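Local structure of 2-C-methyl-D-erythritol 2,4-cyclodiphosphate synthase (Thermus thermophilus, 1IV3) at residues Met41-Tyr52 with Ser73-Val84; Leu105-Leu116 with Asp125-Thr133. The protein catalyses the conversion of 4-diphosphocytidyl-2-C-methyl-D-erythritol 2-phosphate to 2-C-methyl-D-erythritol 2,4-cyclodiphosphate with release of CMP, a step of the non-mevalonate route to isoprenoids. The protein carries 3 engineered substitutions. One frame throughout, in Å; residues are numbered along the deposited sequence.

Overall arrangement
The two contacts follow one another along the chain: contact 1 closes before contact 2 opens. Their centres lie about 18 Å apart, on opposite sides of the chain's centre. Contact 1 pairs helices 39-50 and 73-86. Contact 2 sets helix 109-120 against strand 127-132, one of the two outermost strands of the mixed sheet within this chain. They meet where Leu116 of contact 2 packs on Met41 and Leu44 of contact 1. Helix 39-50 rests on strand 141-150 of the same sheet. Contact 1 carries the metal ligand His42; contact 2 holds substrate-binding residues, of which Phe131 and Lys132 hydrogen-bond to a neighbouring subunit of the homotrimer.

Contact 1. Residues Met41-Tyr52 with Ser73-Val84; sequences MHALTDALLSAY and SEVFLREAMRLV. Engineered in segment 41-52: Met41 (natural residue Leu). Engineered in segment 73-84: Met81 (natural residue Leu). With MG (magnesium ion), chain G.
Leu77 packs as a knob into a hole formed by Met41, Leu44, Thr45 and Leu48 of the facing helix. The short helical segments run nearly parallel, 9.0 Å apart and inclined by 15°. Leu77 CG stands anti to the backbone N, and its two methyls part ways. CD1 meets Leu44 CB and Leu48 CD1, each at 3.8 Å, while CD2 touches the sulfur of the engineered Met41. Thr45 OG1 lies against the Leu77 backbone, 3.3 Å from its CA. That hydroxyl donates to Met41 O of its own helix and accepts from a water that also donates to Ser73 O. Farther along, Ala80 CB packs on Leu49 CD2 at 3.6 Å and Thr45 CG2 at 3.8 Å. Val84 CG1 meets Tyr52 CD1 obliquely near the end of the contact.

At the metal end His42 ND1 binds magnesium at 2.0 Å. On the other side of the ring NE2 donates to Ser73 OG at 2.8 Å; the bond is bent (131°), with the oxygen 29° out of the ring plane. Ser73 OG is also hydrogen-bonded to Asp36. Ser73 is thus in the second shell of the metal, and its bond is likely to restrain the rotation of the imidazole. Asp8, His10 and a water join His42 on the metal.

Leu48, Leu77, Ala80 and Val84 form a tightly packed, buried row. The solvent side of helix 73-86 is polar instead, with Arg78 and Arg82 exposed. Arg78 pairs with Glu74, and Arg82 grips Glu79 side-on; Arg78, Glu79 and Arg82 make no contact with segment 41-52. The inner side of helix 39-50 lies on strand 141-150. Helix 109-120 packs against Met41, Leu44 and Glu74, and helix 57-60 against His42, Thr45, Leu49 and Leu83.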
loop_
_atom_site.group_PDB
_atom_site.type_symbol
_atom_site.label_atom_id
_atom_site.label_comp_id
_atom_site.label_asym_id
_atom_site.label_seq_id
_atom_site.Cartn_x
_atom_site.Cartn_y
_atom_site.Cartn_z
ATOM N N MET A 41 12.955 7.729 -1.603
ATOM C CA MET A 41 13.302 8.000 -2.992
ATOM C C MET A 41 12.982 6.790 -3.865
ATOM O O MET A 41 12.436 6.929 -4.961
ATOM C CB MET A 41 14.783 8.335 -3.166
ATOM C CG MET A 41 15.247 9.700 -2.710
ATOM S SD MET A 41 14.706 11.106 -3.709
ATOM C CE MET A 41 13.375 11.721 -2.753
ATOM N N HIS A 42 13.319 5.576 -3.420
ATOM C CA HIS A 42 13.099 4.422 -4.297
ATOM C C HIS A 42 11.619 4.157 -4.559
ATOM O O HIS A 42 11.237 3.904 -5.703
ATOM C CB HIS A 42 13.721 3.162 -3.699
ATOM C CG HIS A 42 15.210 3.228 -3.741
ATOM N ND1 HIS A 42 16.032 2.257 -3.238
ATOM C CD2 HIS A 42 16.019 4.195 -4.257
ATOM C CE1 HIS A 42 17.298 2.602 -3.429
ATOM N NE2 HIS A 42 17.315 3.776 -4.044
ATOM N N ALA A 43 10.833 4.265 -3.493
ATOM C CA ALA A 43 9.394 4.001 -3.682
ATOM C C ALA A 43 8.735 5.060 -4.554
ATOM O O ALA A 43 7.862 4.746 -5.365
ATOM C CB ALA A 43 8.704 3.919 -2.324
ATOM N N LEU A 44 9.130 6.333 -4.408
ATOM C CA LEU A 44 8.593 7.397 -5.259
ATOM C C LEU A 44 9.005 7.173 -6.705
ATOM O O LEU A 44 8.229 7.380 -7.637
ATOM C CB LEU A 44 9.091 8.782 -4.790
ATOM C CG LEU A 44 8.459 9.253 -3.478
ATOM C CD1 LEU A 44 9.206 10.427 -2.858
ATOM C CD2 LEU A 44 6.991 9.597 -3.725
ATOM N N THR A 45 10.255 6.741 -6.899
ATOM C CA THR A 45 10.752 6.555 -8.273
ATOM C C THR A 45 9.996 5.413 -8.961
ATOM O O THR A 45 9.533 5.518 -10.109
ATOM C CB THR A 45 12.260 6.269 -8.271
ATOM O OG1 THR A 45 12.997 7.337 -7.654
ATOM C CG2 THR A 45 12.796 6.186 -9.701
ATOM N N ASP A 46 9.865 4.293 -8.244
ATOM C CA ASP A 46 9.077 3.184 -8.786
ATOM C C ASP A 46 7.635 3.620 -9.067
ATOM O O ASP A 46 7.056 3.230 -10.082
ATOM C CB ASP A 46 9.077 1.974 -7.857
ATOM C CG ASP A 46 10.232 1.012 -8.073
ATOM O OD1 ASP A 46 10.958 1.170 -9.080
ATOM O OD2 ASP A 46 10.414 0.073 -7.263
ATOM N N ALA A 47 7.016 4.408 -8.188
ATOM C CA ALA A 47 5.636 4.835 -8.406
ATOM C C ALA A 47 5.514 5.667 -9.677
ATOM O O ALA A 47 4.571 5.493 -10.456
ATOM C CB ALA A 47 5.128 5.628 -7.206
ATOM N N LEU A 48 6.468 6.599 -9.895
ATOM C CA LEU A 48 6.487 7.397 -11.123
ATOM C C LEU A 48 6.638 6.533 -12.356
ATOM O O LEU A 48 5.898 6.683 -13.336
ATOM C CB LEU A 48 7.646 8.401 -11.052
ATOM C CG LEU A 48 7.488 9.541 -10.038
ATOM C CD1 LEU A 48 8.793 10.343 -9.919
ATOM C CD2 LEU A 48 6.353 10.496 -10.412
ATOM N N LEU A 49 7.618 5.622 -12.313
ATOM C CA LEU A 49 7.842 4.742 -13.466
ATOM C C LEU A 49 6.589 3.933 -13.743
ATOM O O LEU A 49 6.133 3.753 -14.873
ATOM C CB LEU A 49 9.023 3.808 -13.198
ATOM C CG LEU A 49 10.401 4.469 -13.046
ATOM C CD1 LEU A 49 11.458 3.410 -12.738
ATOM C CD2 LEU A 49 10.761 5.254 -14.297
ATOM N N SER A 50 6.033 3.404 -12.658
ATOM C CA SER A 50 4.829 2.579 -12.714
ATOM C C SER A 50 3.663 3.303 -13.388
ATOM O O SER A 50 2.890 2.684 -14.127
ATOM C CB SER A 50 4.449 2.154 -11.284
ATOM O OG SER A 50 3.573 1.030 -11.367
ATOM N N ALA A 51 3.532 4.602 -13.127
ATOM C CA ALA A 51 2.428 5.371 -13.688
ATOM C C ALA A 51 2.441 5.368 -15.218
ATOM O O ALA A 51 1.407 5.674 -15.812
ATOM C CB ALA A 51 2.434 6.809 -13.192
ATOM N N TYR A 52 3.582 5.052 -15.828
ATOM C CA TYR A 52 3.654 4.966 -17.282
ATOM C C TYR A 52 4.088 3.603 -17.765
ATOM O O TYR A 52 4.386 3.433 -18.948
ATOM C CB TYR A 52 4.602 6.050 -17.821
ATOM C CG TYR A 52 3.864 7.355 -17.990
ATOM C CD1 TYR A 52 3.681 8.175 -16.877
ATOM C CD2 TYR A 52 3.349 7.737 -19.220
ATOM C CE1 TYR A 52 3.001 9.368 -16.992
ATOM C CE2 TYR A 52 2.676 8.940 -19.338
ATOM C CZ TYR A 52 2.514 9.738 -18.228
ATOM O OH TYR A 52 1.849 10.931 -18.332
ATOM N N SER A 73 20.226 8.399 -4.804
ATOM C CA SER A 73 18.905 8.019 -5.294
ATOM C C SER A 73 18.097 9.162 -5.898
ATOM O O SER A 73 17.205 8.960 -6.744
ATOM C CB SER A 73 18.132 7.369 -4.126
ATOM O OG SER A 73 18.801 6.155 -3.777
ATOM N N GLU A 74 18.374 10.410 -5.498
ATOM C CA GLU A 74 17.693 11.539 -6.134
ATOM C C GLU A 74 17.964 11.600 -7.637
ATOM O O GLU A 74 17.143 12.076 -8.424
ATOM C CB GLU A 74 18.127 12.869 -5.492
ATOM C CG GLU A 74 17.851 14.069 -6.401
ATOM C CD GLU A 74 18.216 15.381 -5.731
ATOM O OE1 GLU A 74 18.979 15.330 -4.739
ATOM O OE2 GLU A 74 17.727 16.432 -6.201
ATOM N N VAL A 75 19.118 11.105 -8.086
ATOM C CA VAL A 75 19.410 11.097 -9.516
ATOM C C VAL A 75 18.474 10.176 -10.287
ATOM O O VAL A 75 18.089 10.435 -11.431
ATOM C CB VAL A 75 20.868 10.647 -9.742
ATOM C CG1 VAL A 75 21.114 10.275 -11.193
ATOM C CG2 VAL A 75 21.803 11.761 -9.265
ATOM N N PHE A 76 18.100 9.076 -9.648
ATOM C CA PHE A 76 17.147 8.146 -10.230
ATOM C C PHE A 76 15.772 8.802 -10.268
ATOM O O PHE A 76 15.068 8.699 -11.264
ATOM C CB PHE A 76 17.051 6.847 -9.442
ATOM C CG PHE A 76 18.418 6.218 -9.225
ATOM C CD1 PHE A 76 19.438 6.437 -10.141
ATOM C CD2 PHE A 76 18.640 5.422 -8.112
ATOM C CE1 PHE A 76 20.686 5.876 -9.927
ATOM C CE2 PHE A 76 19.898 4.863 -7.894
ATOM C CZ PHE A 76 20.916 5.093 -8.811
ATOM N N LEU A 77 15.397 9.456 -9.172
ATOM C CA LEU A 77 14.075 10.074 -9.129
ATOM C C LEU A 77 13.933 11.117 -10.226
ATOM O O LEU A 77 12.938 11.182 -10.949
ATOM C CB LEU A 77 13.848 10.708 -7.749
ATOM C CG LEU A 77 12.518 11.487 -7.689
ATOM C CD1 LEU A 77 11.423 10.549 -7.203
ATOM C CD2 LEU A 77 12.694 12.716 -6.825
ATOM N N ARG A 78 14.970 11.957 -10.363
ATOM C CA ARG A 78 14.943 12.965 -11.428
ATOM C C ARG A 78 14.924 12.352 -12.816
ATOM O O ARG A 78 14.287 12.874 -13.735
ATOM C CB ARG A 78 16.160 13.891 -11.274
ATOM C CG ARG A 78 16.191 14.602 -9.925
ATOM C CD ARG A 78 17.076 15.837 -9.982
ATOM N NE ARG A 78 16.913 16.707 -8.807
ATOM C CZ ARG A 78 16.274 17.874 -8.884
ATOM N NH1 ARG A 78 15.765 18.252 -10.046
ATOM N NH2 ARG A 78 16.139 18.650 -7.819
ATOM N N GLU A 79 15.620 11.242 -13.038
ATOM C CA GLU A 79 15.522 10.631 -14.368
ATOM C C GLU A 79 14.113 10.115 -14.626
ATOM O O GLU A 79 13.551 10.234 -15.718
ATOM C CB GLU A 79 16.561 9.521 -14.475
ATOM C CG GLU A 79 16.617 8.743 -15.762
ATOM C CD GLU A 79 16.912 9.551 -17.007
ATOM O OE1 GLU A 79 17.185 10.770 -16.968
ATOM O OE2 GLU A 79 16.876 8.918 -18.092
ATOM N N ALA A 80 13.491 9.514 -13.591
ATOM C CA ALA A 80 12.116 9.059 -13.805
ATOM C C ALA A 80 11.231 10.239 -14.107
ATOM O O ALA A 80 10.321 10.175 -14.933
ATOM C CB ALA A 80 11.590 8.291 -12.580
ATOM N N MET A 81 11.459 11.359 -13.427
ATOM C CA MET A 81 10.647 12.539 -13.701
ATOM C C MET A 81 10.857 12.918 -15.168
ATOM O O MET A 81 9.914 13.280 -15.875
ATOM C CB MET A 81 10.985 13.707 -12.763
ATOM C CG MET A 81 10.526 13.517 -11.317
ATOM S SD MET A 81 11.160 14.725 -10.131
ATOM C CE MET A 81 10.327 16.196 -10.717
ATOM N N ARG A 82 12.104 12.819 -15.636
ATOM C CA ARG A 82 12.368 13.256 -17.018
ATOM C C ARG A 82 11.624 12.383 -18.015
ATOM O O ARG A 82 11.011 12.871 -18.966
ATOM C CB ARG A 82 13.862 13.224 -17.342
ATOM C CG ARG A 82 14.197 13.748 -18.745
ATOM C CD ARG A 82 15.698 13.662 -19.011
ATOM N NE ARG A 82 16.118 12.271 -19.210
ATOM C CZ ARG A 82 15.823 11.632 -20.345
ATOM N NH1 ARG A 82 15.146 12.281 -21.295
ATOM N NH2 ARG A 82 16.196 10.372 -20.541
ATOM N N LEU A 83 11.668 11.072 -17.782
ATOM C CA LEU A 83 11.001 10.104 -18.650
ATOM C C LEU A 83 9.493 10.293 -18.655
ATOM O O LEU A 83 8.882 10.249 -19.717
ATOM C CB LEU A 83 11.335 8.677 -18.207
ATOM C CG LEU A 83 12.803 8.270 -18.290
ATOM C CD1 LEU A 83 13.019 6.928 -17.600
ATOM C CD2 LEU A 83 13.274 8.208 -19.739
ATOM N N VAL A 84 8.840 10.496 -17.502
ATOM C CA VAL A 84 7.379 10.666 -17.646
ATOM C C VAL A 84 7.027 12.027 -18.233
ATOM O O VAL A 84 6.035 12.124 -18.966
ATOM C CB VAL A 84 6.714 10.411 -16.292
ATOM C CG1 VAL A 84 7.168 9.026 -15.837
ATOM C CG2 VAL A 84 7.072 11.475 -15.274
HETATM MG MG MG G . 15.662 0.672 -2.143
HETATM O O HOH W 1 15.410 6.738 -6.396
HETATM O O HOH W 2 16.102 -1.018 -3.690
#

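Contact 2. Residues Leu105-Leu116 with Asp125-Thr133; sequences LGPHRKALVDSL and DRIGLTFKT
Helix 109-116 and strand 127-132 run roughly antiparallel, their short axes 9.0 Å apart and 143° between directions. The Phe131 ring takes Leu105 CB over its face, 3.6 Å from the centroid and 6° off the normal, a CH-pi contact. Leu112 CD1 comes in obliquely at Phe131 CZ. Arg109 bends at chi3, which brings its guanidinium face over Phe131 CE2, the two planes 37° apart. A water bridges Arg109 NH1 to Leu129 O, while NH2 forms a salt bridge with Asp56 of the third subunit. With an alanine in place of Phe131 the ring is lost, which would probably leave a gap between Leu105, Leu112 and Arg109 and take away the surface on which the guanidinium face lies.

Together with strand 91-99 the two elements form a beta-alpha-beta unit, strand 127-132 lying parallel to strand 91-99. Leu129 CD2 touches both Leu112 CB at 3.7 Å and Val113 CG2 at 3.8 Å. Beyond it Ile127 CG2 meets Leu116 CD1 at 3.9 Å and Val113 CG1 at 4.0 Å. Leu105, Gly106 and Phe131 belong to the substrate-binding site, and the backbone N of Phe131 is hydrogen-bonded to the same Asp56 of the third subunit.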
loop_
_atom_site.group_PDB
_atom_site.type_symbol
_atom_site.label_atom_id
_atom_site.label_comp_id
_atom_site.label_asym_id
_atom_site.label_seq_id
_atom_site.Cartn_x
_atom_site.Cartn_y
_atom_site.Cartn_z
ATOM N N LEU A 105 11.330 10.286 13.252
ATOM C CA LEU A 105 11.418 11.178 12.084
ATOM C C LEU A 105 10.749 12.518 12.318
ATOM O O LEU A 105 11.012 13.493 11.604
ATOM C CB LEU A 105 10.868 10.443 10.850
ATOM C CG LEU A 105 11.678 9.227 10.366
ATOM C CD1 LEU A 105 11.141 8.701 9.043
ATOM C CD2 LEU A 105 13.163 9.561 10.211
ATOM N N GLY A 106 9.889 12.576 13.346
ATOM C CA GLY A 106 9.208 13.812 13.698
ATOM C C GLY A 106 10.031 15.084 13.658
ATOM O O GLY A 106 9.632 16.060 12.981
ATOM N N PRO A 107 11.171 15.095 14.341
ATOM C CA PRO A 107 11.989 16.315 14.388
ATOM C C PRO A 107 12.506 16.726 13.013
ATOM O O PRO A 107 12.985 17.865 12.895
ATOM C CB PRO A 107 13.161 15.943 15.305
ATOM C CG PRO A 107 12.641 14.814 16.121
ATOM C CD PRO A 107 11.802 14.030 15.133
ATOM N N HIS A 108 12.417 15.845 12.018
ATOM C CA HIS A 108 12.930 16.135 10.675
ATOM C C HIS A 108 11.847 16.380 9.642
ATOM O O HIS A 108 12.100 16.474 8.430
ATOM C CB HIS A 108 13.791 14.944 10.189
ATOM C CG HIS A 108 14.954 14.729 11.120
ATOM N ND1 HIS A 108 15.049 13.709 12.029
ATOM C CD2 HIS A 108 16.075 15.480 11.257
ATOM C CE1 HIS A 108 16.186 13.819 12.698
ATOM N NE2 HIS A 108 16.820 14.883 12.243
ATOM N N ARG A 109 10.618 16.471 10.108
ATOM C CA ARG A 109 9.473 16.545 9.213
ATOM C C ARG A 109 9.597 17.701 8.241
ATOM O O ARG A 109 9.416 17.566 7.031
ATOM C CB ARG A 109 8.178 16.702 10.044
ATOM C CG ARG A 109 6.917 16.583 9.227
ATOM C CD ARG A 109 5.648 16.650 10.054
ATOM N NE ARG A 109 5.563 15.654 11.115
ATOM C CZ ARG A 109 5.032 14.444 10.944
ATOM N NH1 ARG A 109 4.562 14.156 9.734
ATOM N NH2 ARG A 109 4.963 13.549 11.923
ATOM N N LYS A 110 9.919 18.886 8.778
ATOM C CA LYS A 110 9.972 20.043 7.883
ATOM C C LYS A 110 11.025 19.843 6.792
ATOM O O LYS A 110 10.746 20.054 5.604
ATOM C CB LYS A 110 10.271 21.322 8.665
ATOM C CG LYS A 110 10.225 22.542 7.760
ATOM C CD LYS A 110 10.545 23.838 8.499
ATOM C CE LYS A 110 11.076 24.866 7.499
ATOM N NZ LYS A 110 10.137 25.058 6.356
ATOM N N ALA A 111 12.220 19.441 7.221
ATOM C CA ALA A 111 13.298 19.249 6.251
ATOM C C ALA A 111 12.931 18.182 5.221
ATOM O O ALA A 111 13.176 18.339 4.032
ATOM C CB ALA A 111 14.574 18.846 6.970
ATOM N N LEU A 112 12.367 17.061 5.655
ATOM C CA LEU A 112 12.015 15.972 4.731
ATOM C C LEU A 112 10.978 16.412 3.710
ATOM O O LEU A 112 11.091 16.230 2.488
ATOM C CB LEU A 112 11.484 14.794 5.543
ATOM C CG LEU A 112 12.560 14.085 6.373
ATOM C CD1 LEU A 112 11.999 13.162 7.450
ATOM C CD2 LEU A 112 13.441 13.328 5.386
ATOM N N VAL A 113 9.917 17.039 4.233
ATOM C CA VAL A 113 8.888 17.537 3.312
ATOM C C VAL A 113 9.433 18.605 2.377
ATOM O O VAL A 113 9.129 18.647 1.181
ATOM C CB VAL A 113 7.681 18.087 4.081
ATOM C CG1 VAL A 113 6.695 18.759 3.141
ATOM C CG2 VAL A 113 7.057 16.918 4.846
ATOM N N ASP A 114 10.258 19.499 2.906
ATOM C CA ASP A 114 10.829 20.534 2.045
ATOM C C ASP A 114 11.647 19.895 0.927
ATOM O O ASP A 114 11.655 20.361 -0.186
ATOM C CB ASP A 114 11.757 21.443 2.841
ATOM C CG ASP A 114 11.024 22.459 3.699
ATOM O OD1 ASP A 114 9.788 22.569 3.598
ATOM O OD2 ASP A 114 11.752 23.140 4.453
ATOM N N SER A 115 12.374 18.834 1.258
ATOM C CA SER A 115 13.243 18.202 0.250
ATOM C C SER A 115 12.370 17.579 -0.813
ATOM O O SER A 115 12.564 17.735 -2.012
ATOM C CB SER A 115 14.163 17.213 0.959
ATOM O OG SER A 115 15.005 16.518 0.073
ATOM N N LEU A 116 11.318 16.856 -0.394
ATOM C CA LEU A 116 10.456 16.256 -1.420
ATOM C C LEU A 116 9.813 17.316 -2.304
ATOM O O LEU A 116 9.677 17.142 -3.516
ATOM C CB LEU A 116 9.368 15.429 -0.744
ATOM C CG LEU A 116 9.813 14.137 -0.046
ATOM C CD1 LEU A 116 8.586 13.348 0.412
ATOM C CD2 LEU A 116 10.689 13.301 -0.968
ATOM N N ASP A 125 1.461 21.394 0.123
ATOM C CA ASP A 125 0.200 20.702 0.432
ATOM C C ASP A 125 -0.085 19.518 -0.487
ATOM O O ASP A 125 -1.035 18.741 -0.343
ATOM C CB ASP A 125 -0.936 21.735 0.341
ATOM C CG ASP A 125 -1.094 22.150 -1.117
ATOM O OD1 ASP A 125 -1.951 21.586 -1.822
ATOM O OD2 ASP A 125 -0.313 23.029 -1.534
ATOM N N ARG A 126 0.766 19.330 -1.500
ATOM C CA ARG A 126 0.668 18.195 -2.400
ATOM C C ARG A 126 1.756 17.179 -2.075
ATOM O O ARG A 126 1.965 16.234 -2.840
ATOM C CB ARG A 126 0.818 18.674 -3.858
ATOM C CG ARG A 126 -0.394 19.440 -4.368
ATOM C CD ARG A 126 -1.558 18.472 -4.551
ATOM N NE ARG A 126 -2.726 19.035 -5.201
ATOM C CZ ARG A 126 -3.725 18.364 -5.756
ATOM N NH1 ARG A 126 -3.806 17.027 -5.793
ATOM N NH2 ARG A 126 -4.696 19.102 -6.303
ATOM N N ILE A 127 2.465 17.389 -0.965
ATOM C CA ILE A 127 3.418 16.393 -0.469
ATOM C C ILE A 127 2.801 15.761 0.783
ATOM O O ILE A 127 2.706 16.426 1.817
ATOM C CB ILE A 127 4.810 16.949 -0.129
ATOM C CG1 ILE A 127 5.577 17.541 -1.314
ATOM C CG2 ILE A 127 5.655 15.860 0.551
ATOM C CD1 ILE A 127 5.888 16.473 -2.351
ATOM N N GLY A 128 2.373 14.498 0.688
ATOM C CA GLY A 128 1.733 13.893 1.850
ATOM C C GLY A 128 2.670 12.864 2.466
ATOM O O GLY A 128 2.672 11.727 2.024
ATOM N N LEU A 129 3.461 13.269 3.445
ATOM C CA LEU A 129 4.437 12.393 4.072
ATOM C C LEU A 129 3.941 12.014 5.461
ATOM O O LEU A 129 3.665 12.934 6.243
ATOM C CB LEU A 129 5.781 13.127 4.123
ATOM C CG LEU A 129 6.891 12.431 4.913
ATOM C CD1 LEU A 129 7.182 11.036 4.381
ATOM C CD2 LEU A 129 8.175 13.278 4.883
ATOM N N THR A 130 3.778 10.727 5.774
ATOM C CA THR A 130 3.418 10.363 7.146
ATOM C C THR A 130 4.435 9.345 7.655
ATOM O O THR A 130 5.046 8.648 6.842
ATOM C CB THR A 130 2.009 9.750 7.265
ATOM O OG1 THR A 130 1.933 8.579 6.434
ATOM C CG2 THR A 130 0.960 10.717 6.751
ATOM N N PHE A 131 4.591 9.252 8.976
ATOM C CA PHE A 131 5.598 8.432 9.628
ATOM C C PHE A 131 4.948 7.419 10.559
ATOM O O PHE A 131 4.002 7.803 11.261
ATOM C CB PHE A 131 6.543 9.302 10.476
ATOM C CG PHE A 131 7.221 10.439 9.749
ATOM C CD1 PHE A 131 7.716 10.318 8.469
ATOM C CD2 PHE A 131 7.355 11.666 10.388
ATOM C CE1 PHE A 131 8.336 11.393 7.864
ATOM C CE2 PHE A 131 7.970 12.735 9.795
ATOM C CZ PHE A 131 8.474 12.610 8.507
ATOM N N LYS A 132 5.467 6.209 10.537
ATOM C CA LYS A 132 4.990 5.140 11.387
ATOM C C LYS A 132 6.191 4.342 11.907
ATOM O O LYS A 132 7.265 4.336 11.318
ATOM C CB LYS A 132 4.062 4.157 10.673
ATOM C CG LYS A 132 2.887 4.782 9.965
ATOM C CD LYS A 132 1.809 5.295 10.898
ATOM C CE LYS A 132 1.356 4.240 11.898
ATOM N NZ LYS A 132 0.322 4.811 12.813
ATOM N N THR A 133 5.928 3.645 13.017
ATOM C CA THR A 133 6.842 2.604 13.453
ATOM C C THR A 133 6.182 1.255 13.146
ATOM O O THR A 133 4.984 1.246 12.872
ATOM C CB THR A 133 7.157 2.615 14.952
ATOM O OG1 THR A 133 6.029 2.017 15.616
ATOM C CG2 THR A 133 7.294 4.028 15.476
HETATM O O HOH W 3 4.534 15.279 7.315
#